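Local atomic coordinates of MIP07328p (Drosophila melanogaster, PDB entry 6FKK), a protein that probably acts as a repulsive axon guidance cue of the semaphorin family, binding cell-surface receptors through an extracellular portion that contains the sema domain. Residues I201-Y206 against S274-S279; S283-V288 against F304-I309. All coordinates share one frame; numbering follows the deposited sequence.

Interaction 1 of 2, residues I201-Y206 against S274-S279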
ATOM      1  N   ILE A 201       0.793  -7.874  -3.286  1.00 42.68           N
ATOM      2  CA  ILE A 201       1.808  -7.708  -4.320  1.00 32.89           C
ATOM      3  C   ILE A 201       2.235  -9.082  -4.818  1.00 47.68           C
ATOM      4  O   ILE A 201       2.495  -9.985  -4.015  1.00 65.42           O
ATOM      5  CB  ILE A 201       3.035  -6.930  -3.811  1.00 51.89           C
ATOM      6  CG1 ILE A 201       2.617  -5.652  -3.076  1.00 55.51           C
ATOM      7  CG2 ILE A 201       3.945  -6.593  -4.973  1.00 48.06           C
ATOM      8  CD1 ILE A 201       2.095  -4.564  -3.985  1.00 74.92           C
ATOM      9  N   GLU A 202       2.319  -9.231  -6.137  1.00 49.35           N
ATOM     10  CA  GLU A 202       2.865 -10.431  -6.756  1.00 38.94           C
ATOM     11  C   GLU A 202       4.376 -10.289  -6.899  1.00 45.99           C
ATOM     12  O   GLU A 202       4.875  -9.222  -7.272  1.00 51.06           O
ATOM     13  CB  GLU A 202       2.225 -10.662  -8.128  1.00 37.67           C
ATOM     14  CG  GLU A 202       2.803 -11.832  -8.912  1.00 61.52           C
ATOM     15  CD  GLU A 202       2.440 -11.783 -10.386  1.00 69.20           C
ATOM     16  OE1 GLU A 202       1.788 -10.804 -10.808  1.00 74.78           O
ATOM     17  OE2 GLU A 202       2.808 -12.723 -11.123  1.00 77.52           O
ATOM     18  N   ARG A 203       5.103 -11.366  -6.603  1.00 44.88           N
ATOM     19  CA  ARG A 203       6.564 -11.314  -6.657  1.00 44.36           C
ATOM     20  C   ARG A 203       7.134 -12.723  -6.698  1.00 52.10           C
ATOM     21  O   ARG A 203       6.888 -13.515  -5.782  1.00 40.92           O
ATOM     22  CB  ARG A 203       7.119 -10.551  -5.456  1.00 37.98           C
ATOM     23  CG  ARG A 203       8.637 -10.481  -5.404  1.00 44.08           C
ATOM     24  CD  ARG A 203       9.187  -9.466  -6.391  1.00 35.95           C
ATOM     25  NE  ARG A 203      10.620  -9.259  -6.205  1.00 47.80           N
ATOM     26  CZ  ARG A 203      11.304  -8.254  -6.740  1.00 54.17           C
ATOM     27  NH1 ARG A 203      10.684  -7.357  -7.495  1.00 46.16           N
ATOM     28  NH2 ARG A 203      12.607  -8.143  -6.517  1.00 60.90           N
ATOM     29  N   ASN A 204       7.888 -13.026  -7.759  1.00 57.33           N
ATOM     30  CA  ASN A 204       8.766 -14.198  -7.827  1.00 61.60           C
ATOM     31  C   ASN A 204       8.018 -15.499  -7.536  1.00 74.20           C
ATOM     32  O   ASN A 204       8.462 -16.338  -6.750  1.00 88.74           O
ATOM     33  CB  ASN A 204       9.959 -14.037  -6.881  1.00 68.19           C
ATOM     34  CG  ASN A 204      10.920 -12.955  -7.333  1.00 91.00           C
ATOM     35  OD1 ASN A 204      11.010 -12.644  -8.519  1.00107.26           O
ATOM     36  ND2 ASN A 204      11.652 -12.381  -6.384  1.00 90.45           N
ATOM     37  N   GLY A 205       6.874 -15.670  -8.189  1.00 40.09           N
ATOM     38  CA  GLY A 205       6.094 -16.871  -7.997  1.00 63.16           C
ATOM     39  C   GLY A 205       5.273 -16.906  -6.728  1.00 57.43           C
ATOM     40  O   GLY A 205       4.546 -17.883  -6.508  1.00 48.38           O
ATOM     41  N   TYR A 206       5.367 -15.881  -5.887  1.00 51.85           N
ATOM     42  CA  TYR A 206       4.545 -15.753  -4.695  1.00 42.38           C
ATOM     43  C   TYR A 206       3.523 -14.638  -4.884  1.00 44.05           C
ATOM     44  O   TYR A 206       3.620 -13.815  -5.800  1.00 36.43           O
ATOM     45  CB  TYR A 206       5.399 -15.457  -3.454  1.00 45.63           C
ATOM     46  CG  TYR A 206       6.480 -16.470  -3.163  1.00 54.89           C
ATOM     47  CD1 TYR A 206       6.187 -17.656  -2.503  1.00 43.87           C
ATOM     48  CD2 TYR A 206       7.799 -16.232  -3.529  1.00 36.35           C
ATOM     49  CE1 TYR A 206       7.174 -18.584  -2.229  1.00 65.82           C
ATOM     50  CE2 TYR A 206       8.796 -17.156  -3.260  1.00 51.08           C
ATOM     51  CZ  TYR A 206       8.476 -18.329  -2.611  1.00 61.74           C
ATOM     52  OH  TYR A 206       9.457 -19.254  -2.337  1.00 62.50           O
ATOM     53  N   SER A 274       2.960   0.924  -0.757  1.00 40.26           N
ATOM     54  CA  SER A 274       3.198   1.321  -2.130  1.00 48.52           C
ATOM     55  C   SER A 274       3.520   0.100  -2.974  1.00 49.71           C
ATOM     56  O   SER A 274       3.824  -0.972  -2.442  1.00 71.63           O
ATOM     57  CB  SER A 274       4.360   2.318  -2.195  1.00 47.84           C
ATOM     58  OG  SER A 274       5.584   1.683  -1.865  1.00 41.03           O
ATOM     59  N   PRO A 275       3.452   0.212  -4.301  1.00 47.23           N
ATOM     60  CA  PRO A 275       3.940  -0.880  -5.151  1.00 45.38           C
ATOM     61  C   PRO A 275       5.427  -1.106  -4.928  1.00 52.74           C
ATOM     62  O   PRO A 275       6.122  -0.299  -4.304  1.00 56.66           O
ATOM     63  CB  PRO A 275       3.654  -0.388  -6.574  1.00 38.19           C
ATOM     64  CG  PRO A 275       2.576   0.626  -6.417  1.00 34.66           C
ATOM     65  CD  PRO A 275       2.820   1.283  -5.091  1.00 65.19           C
ATOM     66  N   ILE A 276       5.924  -2.231  -5.447  1.00 51.11           N
ATOM     67  CA  ILE A 276       7.349  -2.511  -5.330  1.00 43.62           C
ATOM     68  C   ILE A 276       8.131  -1.449  -6.084  1.00 46.82           C
ATOM     69  O   ILE A 276       7.903  -1.210  -7.277  1.00 45.22           O
ATOM     70  CB  ILE A 276       7.675  -3.919  -5.845  1.00 42.28           C
ATOM     71  CG1 ILE A 276       7.087  -4.975  -4.911  1.00 34.69           C
ATOM     72  CG2 ILE A 276       9.182  -4.103  -5.955  1.00 33.30           C
ATOM     73  CD1 ILE A 276       7.523  -6.384  -5.244  1.00 53.02           C
ATOM     74  N   VAL A 277       9.050  -0.794  -5.383  1.00 57.19           N
ATOM     75  CA  VAL A 277       9.874   0.272  -5.940  1.00 45.71           C
ATOM     76  C   VAL A 277      11.252  -0.289  -6.255  1.00 51.42           C
ATOM     77  O   VAL A 277      11.823  -1.049  -5.461  1.00 66.65           O
ATOM     78  CB  VAL A 277       9.963   1.460  -4.962  1.00 39.71           C
ATOM     79  CG1 VAL A 277      11.019   2.450  -5.411  1.00 34.18           C
ATOM     80  CG2 VAL A 277       8.612   2.143  -4.842  1.00 57.08           C
ATOM     81  N   GLU A 278      11.786   0.074  -7.418  1.00 54.42           N
ATOM     82  CA  GLU A 278      13.112  -0.367  -7.844  1.00 55.85           C
ATOM     83  C   GLU A 278      14.094   0.774  -7.602  1.00 62.77           C
ATOM     84  O   GLU A 278      14.178   1.715  -8.397  1.00 83.64           O
ATOM     85  CB  GLU A 278      13.095  -0.799  -9.306  1.00 54.32           C
ATOM     86  CG  GLU A 278      12.205  -2.000  -9.589  1.00 61.73           C
ATOM     87  CD  GLU A 278      12.706  -3.277  -8.934  1.00 92.01           C
ATOM     88  OE1 GLU A 278      13.911  -3.360  -8.613  1.00109.00           O
ATOM     89  OE2 GLU A 278      11.889  -4.203  -8.742  1.00 88.13           O
ATOM     90  N   SER A 279      14.831   0.694  -6.499  1.00 65.30           N
ATOM     91  CA  SER A 279      15.842   1.687  -6.141  1.00 65.32           C
ATOM     92  C   SER A 279      17.203   1.016  -6.309  1.00 68.65           C
ATOM     93  O   SER A 279      17.699   0.348  -5.400  1.00 82.67           O
ATOM     94  CB  SER A 279      15.638   2.211  -4.715  1.00 50.84           C
ATOM     95  OG  SER A 279      14.346   2.770  -4.541  1.00 60.90           O
TER
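Ile276 reaches from the 274-279 segment between Ile201 and Arg203 of the 201-206 segment. Its CD1 lies 3.6 Å from Ile201 CG2, and the two isoleucines cross obliquely, the CG2 branch of Ile201 set against the CG1-CD1 arm of Ile276. On Ile201, CG1 stands beside the backbone N (chi1 -48°), leaving the CG2 methyl anti to that N, which puts CG2 over the Ile276 chain while CD1 runs on toward the backbone of Ser274 and Pro275. Arg203 comes across Ile276 at about a right angle, its CD 3.7 Å from Ile276 CD1. The fold here is the beta-propeller of the sema domain: Arg203 opens a type I' turn to Tyr206, closed by backbone bonds, that joins strands 196-203 and 206-214. Beyond CD the arginine carries on across Ile276, bringing NH1 near Ile276 CG2, and turns its guanidinium edge to Glu278. Guanidinium and carboxylate are nearly coplanar, 12° apart, yet NH1 of Arg203 stays 3.6 Å from OE2 of Glu278, a long salt bridge. The firmer polar grip on the arginine comes from Ser283, whose OG takes a hydrogen bond from NH2, while Val306 packs against both Arg203 and Ile276.

Interaction 2 of 2, residues S283-V288 against F304-I309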
ATOM      1  N   SER A 283      14.896  -3.960  -4.351  1.00 39.26           N
ATOM      2  CA  SER A 283      13.452  -3.853  -4.515  1.00 33.83           C
ATOM      3  C   SER A 283      12.842  -3.500  -3.163  1.00 54.62           C
ATOM      4  O   SER A 283      13.010  -4.244  -2.191  1.00 66.24           O
ATOM      5  CB  SER A 283      12.864  -5.157  -5.052  1.00 62.54           C
ATOM      6  OG  SER A 283      13.551  -5.593  -6.212  1.00 74.01           O
ATOM      7  N   LEU A 284      12.138  -2.373  -3.106  1.00 37.82           N
ATOM      8  CA  LEU A 284      11.653  -1.816  -1.853  1.00 37.19           C
ATOM      9  C   LEU A 284      10.133  -1.734  -1.843  1.00 41.73           C
ATOM     10  O   LEU A 284       9.491  -1.595  -2.889  1.00 45.58           O
ATOM     11  CB  LEU A 284      12.234  -0.420  -1.609  1.00 31.51           C
ATOM     12  CG  LEU A 284      13.473  -0.306  -0.719  1.00 47.14           C
ATOM     13  CD1 LEU A 284      14.550  -1.305  -1.126  1.00 36.47           C
ATOM     14  CD2 LEU A 284      14.012   1.118  -0.759  1.00 50.55           C
ATOM     15  N   ILE A 285       9.568  -1.817  -0.641  1.00 32.35           N
ATOM     16  CA  ILE A 285       8.151  -1.581  -0.399  1.00 35.24           C
ATOM     17  C   ILE A 285       8.044  -0.574   0.736  1.00 47.84           C
ATOM     18  O   ILE A 285       8.492  -0.848   1.856  1.00 47.11           O
ATOM     19  CB  ILE A 285       7.390  -2.872  -0.048  1.00 37.64           C
ATOM     20  CG1 ILE A 285       7.309  -3.801  -1.262  1.00 44.78           C
ATOM     21  CG2 ILE A 285       5.996  -2.546   0.460  1.00 28.88           C
ATOM     22  CD1 ILE A 285       6.484  -5.048  -1.018  1.00 33.41           C
ATOM     23  N   TYR A 286       7.473   0.591   0.445  1.00 34.61           N
ATOM     24  CA  TYR A 286       7.270   1.622   1.451  1.00 40.64           C
ATOM     25  C   TYR A 286       5.887   1.475   2.070  1.00 37.03           C
ATOM     26  O   TYR A 286       4.897   1.264   1.364  1.00 56.27           O
ATOM     27  CB  TYR A 286       7.425   3.014   0.838  1.00 39.96           C
ATOM     28  CG  TYR A 286       8.815   3.318   0.325  1.00 32.20           C
ATOM     29  CD1 TYR A 286       9.229   2.877  -0.924  1.00 41.25           C
ATOM     30  CD2 TYR A 286       9.711   4.056   1.087  1.00 38.87           C
ATOM     31  CE1 TYR A 286      10.496   3.158  -1.398  1.00 51.01           C
ATOM     32  CE2 TYR A 286      10.979   4.340   0.621  1.00 31.48           C
ATOM     33  CZ  TYR A 286      11.366   3.890  -0.620  1.00 42.14           C
ATOM     34  OH  TYR A 286      12.629   4.172  -1.087  1.00 56.37           O
ATOM     35  N   ALA A 287       5.826   1.588   3.394  1.00 29.05           N
ATOM     36  CA  ALA A 287       4.581   1.398   4.122  1.00 32.72           C
ATOM     37  C   ALA A 287       4.415   2.485   5.170  1.00 37.47           C
ATOM     38  O   ALA A 287       5.389   3.075   5.645  1.00 49.69           O
ATOM     39  CB  ALA A 287       4.522   0.018   4.785  1.00 28.76           C
ATOM     40  N   VAL A 288       3.158   2.736   5.530  1.00 33.21           N
ATOM     41  CA  VAL A 288       2.791   3.727   6.533  1.00 37.17           C
ATOM     42  C   VAL A 288       2.251   3.001   7.756  1.00 32.75           C
ATOM     43  O   VAL A 288       1.368   2.144   7.635  1.00 42.04           O
ATOM     44  CB  VAL A 288       1.756   4.722   5.982  1.00 38.80           C
ATOM     45  CG1 VAL A 288       1.187   5.564   7.105  1.00 44.23           C
ATOM     46  CG2 VAL A 288       2.391   5.600   4.923  1.00 40.42           C
ATOM     47  N   PHE A 304      10.772  -1.604   3.423  1.00 36.18           N
ATOM     48  CA  PHE A 304      11.197  -2.980   3.613  1.00 33.62           C
ATOM     49  C   PHE A 304      11.777  -3.523   2.318  1.00 38.26           C
ATOM     50  O   PHE A 304      11.236  -3.281   1.236  1.00 40.19           O
ATOM     51  CB  PHE A 304      10.034  -3.857   4.077  1.00 29.37           C
ATOM     52  CG  PHE A 304       9.510  -3.492   5.434  1.00 36.55           C
ATOM     53  CD1 PHE A 304       8.506  -2.547   5.575  1.00 31.19           C
ATOM     54  CD2 PHE A 304      10.021  -4.095   6.569  1.00 32.91           C
ATOM     55  CE1 PHE A 304       8.023  -2.212   6.825  1.00 36.12           C
ATOM     56  CE2 PHE A 304       9.542  -3.767   7.819  1.00 54.48           C
ATOM     57  CZ  PHE A 304       8.542  -2.824   7.949  1.00 52.10           C
ATOM     58  N   ASN A 305      12.885  -4.254   2.435  1.00 41.24           N
ATOM     59  CA  ASN A 305      13.511  -4.883   1.281  1.00 35.28           C
ATOM     60  C   ASN A 305      12.794  -6.190   0.966  1.00 31.26           C
ATOM     61  O   ASN A 305      12.593  -7.025   1.854  1.00 64.88           O
ATOM     62  CB  ASN A 305      14.996  -5.131   1.551  1.00 46.21           C
ATOM     63  CG  ASN A 305      15.782  -5.461   0.291  1.00 51.95           C
ATOM     64  OD1 ASN A 305      15.260  -6.064  -0.647  1.00 62.97           O
ATOM     65  ND2 ASN A 305      17.051  -5.068   0.268  1.00 59.25           N
ATOM     66  N   VAL A 306      12.401  -6.359  -0.299  1.00 35.56           N
ATOM     67  CA  VAL A 306      11.674  -7.562  -0.703  1.00 43.95           C
ATOM     68  C   VAL A 306      12.522  -8.806  -0.476  1.00 48.53           C
ATOM     69  O   VAL A 306      11.995  -9.878  -0.156  1.00 62.43           O
ATOM     70  CB  VAL A 306      11.221  -7.438  -2.171  1.00 43.34           C
ATOM     71  CG1 VAL A 306      10.482  -8.693  -2.622  1.00 32.18           C
ATOM     72  CG2 VAL A 306      10.343  -6.209  -2.343  1.00 59.81           C
ATOM     73  N   ASP A 307      13.842  -8.685  -0.621  1.00 44.70           N
ATOM     74  CA  ASP A 307      14.718  -9.816  -0.339  1.00 50.40           C
ATOM     75  C   ASP A 307      14.746 -10.143   1.150  1.00 52.99           C
ATOM     76  O   ASP A 307      14.952 -11.304   1.523  1.00 55.40           O
ATOM     77  CB  ASP A 307      16.128  -9.526  -0.855  1.00 74.83           C
ATOM     78  CG  ASP A 307      16.170  -9.333  -2.363  1.00100.50           C
ATOM     79  OD1 ASP A 307      15.485 -10.093  -3.083  1.00111.16           O
ATOM     80  OD2 ASP A 307      16.883  -8.419  -2.827  1.00109.72           O
ATOM     81  N   ASP A 308      14.543  -9.143   2.011  1.00 49.91           N
ATOM     82  CA  ASP A 308      14.448  -9.402   3.444  1.00 38.07           C
ATOM     83  C   ASP A 308      13.100 -10.000   3.824  1.00 54.95           C
ATOM     84  O   ASP A 308      13.025 -10.809   4.755  1.00 57.66           O
ATOM     85  CB  ASP A 308      14.688  -8.116   4.238  1.00 41.49           C
ATOM     86  CG  ASP A 308      16.149  -7.709   4.262  1.00 63.66           C
ATOM     87  OD1 ASP A 308      17.014  -8.593   4.087  1.00 61.96           O
ATOM     88  OD2 ASP A 308      16.430  -6.506   4.463  1.00 56.54           O
ATOM     89  N   ILE A 309      12.032  -9.612   3.126  1.00 61.53           N
ATOM     90  CA  ILE A 309      10.723 -10.206   3.383  1.00 45.13           C
ATOM     91  C   ILE A 309      10.743 -11.688   3.036  1.00 50.71           C
ATOM     92  O   ILE A 309      10.332 -12.538   3.833  1.00 61.71           O
ATOM     93  CB  ILE A 309       9.630  -9.460   2.599  1.00 30.53           C
ATOM     94  CG1 ILE A 309       9.546  -8.007   3.062  1.00 48.28           C
ATOM     95  CG2 ILE A 309       8.294 -10.159   2.765  1.00 30.38           C
ATOM     96  CD1 ILE A 309       8.511  -7.196   2.325  1.00 29.78           C
TER
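Val306 and Ser283 meet where strand 298-305 gives way to helix 306-312. From CB outward the valine leans on the strand beside it, Val306 CB lying 4.0 Å from Ser283 CB. With CG1 anti to the backbone N (chi1 179°), CG2 of Val306 falls beside that N and comes within 3.3 Å of Ser283 O. The same CG2 of Val306 packs on Ile285 CG1 at 4.0 Å. CG1, the other branch, turns to the Arg203 side chain. Val306 N gives Ser283 O an almost straight hydrogen bond (2.9 Å, 177° at the hydrogen), so main chain and side chain both converge on one carbonyl. Further along this antiparallel hairpin, Ile285 and Phe304 form a hydrogen-bonded pair, N to O in both directions, and Leu284 with Asn305 is the neighbouring non-hydrogen-bonded pair. Ile285 and Phe304 send their side chains to one face of the sheet, Leu284 and Asn305 to the other. Asn305 is the N-cap: its OD1 accepts from Asp307 N at 3.0 Å, with the donor well above the carbonyl plane. An alanine here would remove that acceptor and is likely to leave Asp307 N without its capping partner, making the start of the helix less well defined. Ile309, one turn into the helix, brings CD1 within 4.5 Å of Ile285 CD1, and both touch Phe210 of strand 206-214. The backbone ladder thus sets the hairpin's register, the cap satisfies an amide of the first helical turn, and apolar contacts hold that turn against the strand.

Overall arrangement
The centres of interactions 1 and 2 are 8 Å apart, and the two come in series along the chain, the first closing before the second opens. Strands 265-279, 282-290 and 298-305 are successive antiparallel neighbours in the sema domain; Val277 N probably bonds to Leu284 O between the first two. Side chains join the contacts as well, with Ile276 CG1 against Ile285 CG1 at 3.8 Å. Interaction 1, at the surface, reaches from strand 265-279 across to strand 196-203 of the adjoining run of strands, consistent with a blade-to-blade contact of the beta-propeller. It is long-range; interaction 2 is buried and local to one hairpin and the helix that follows it.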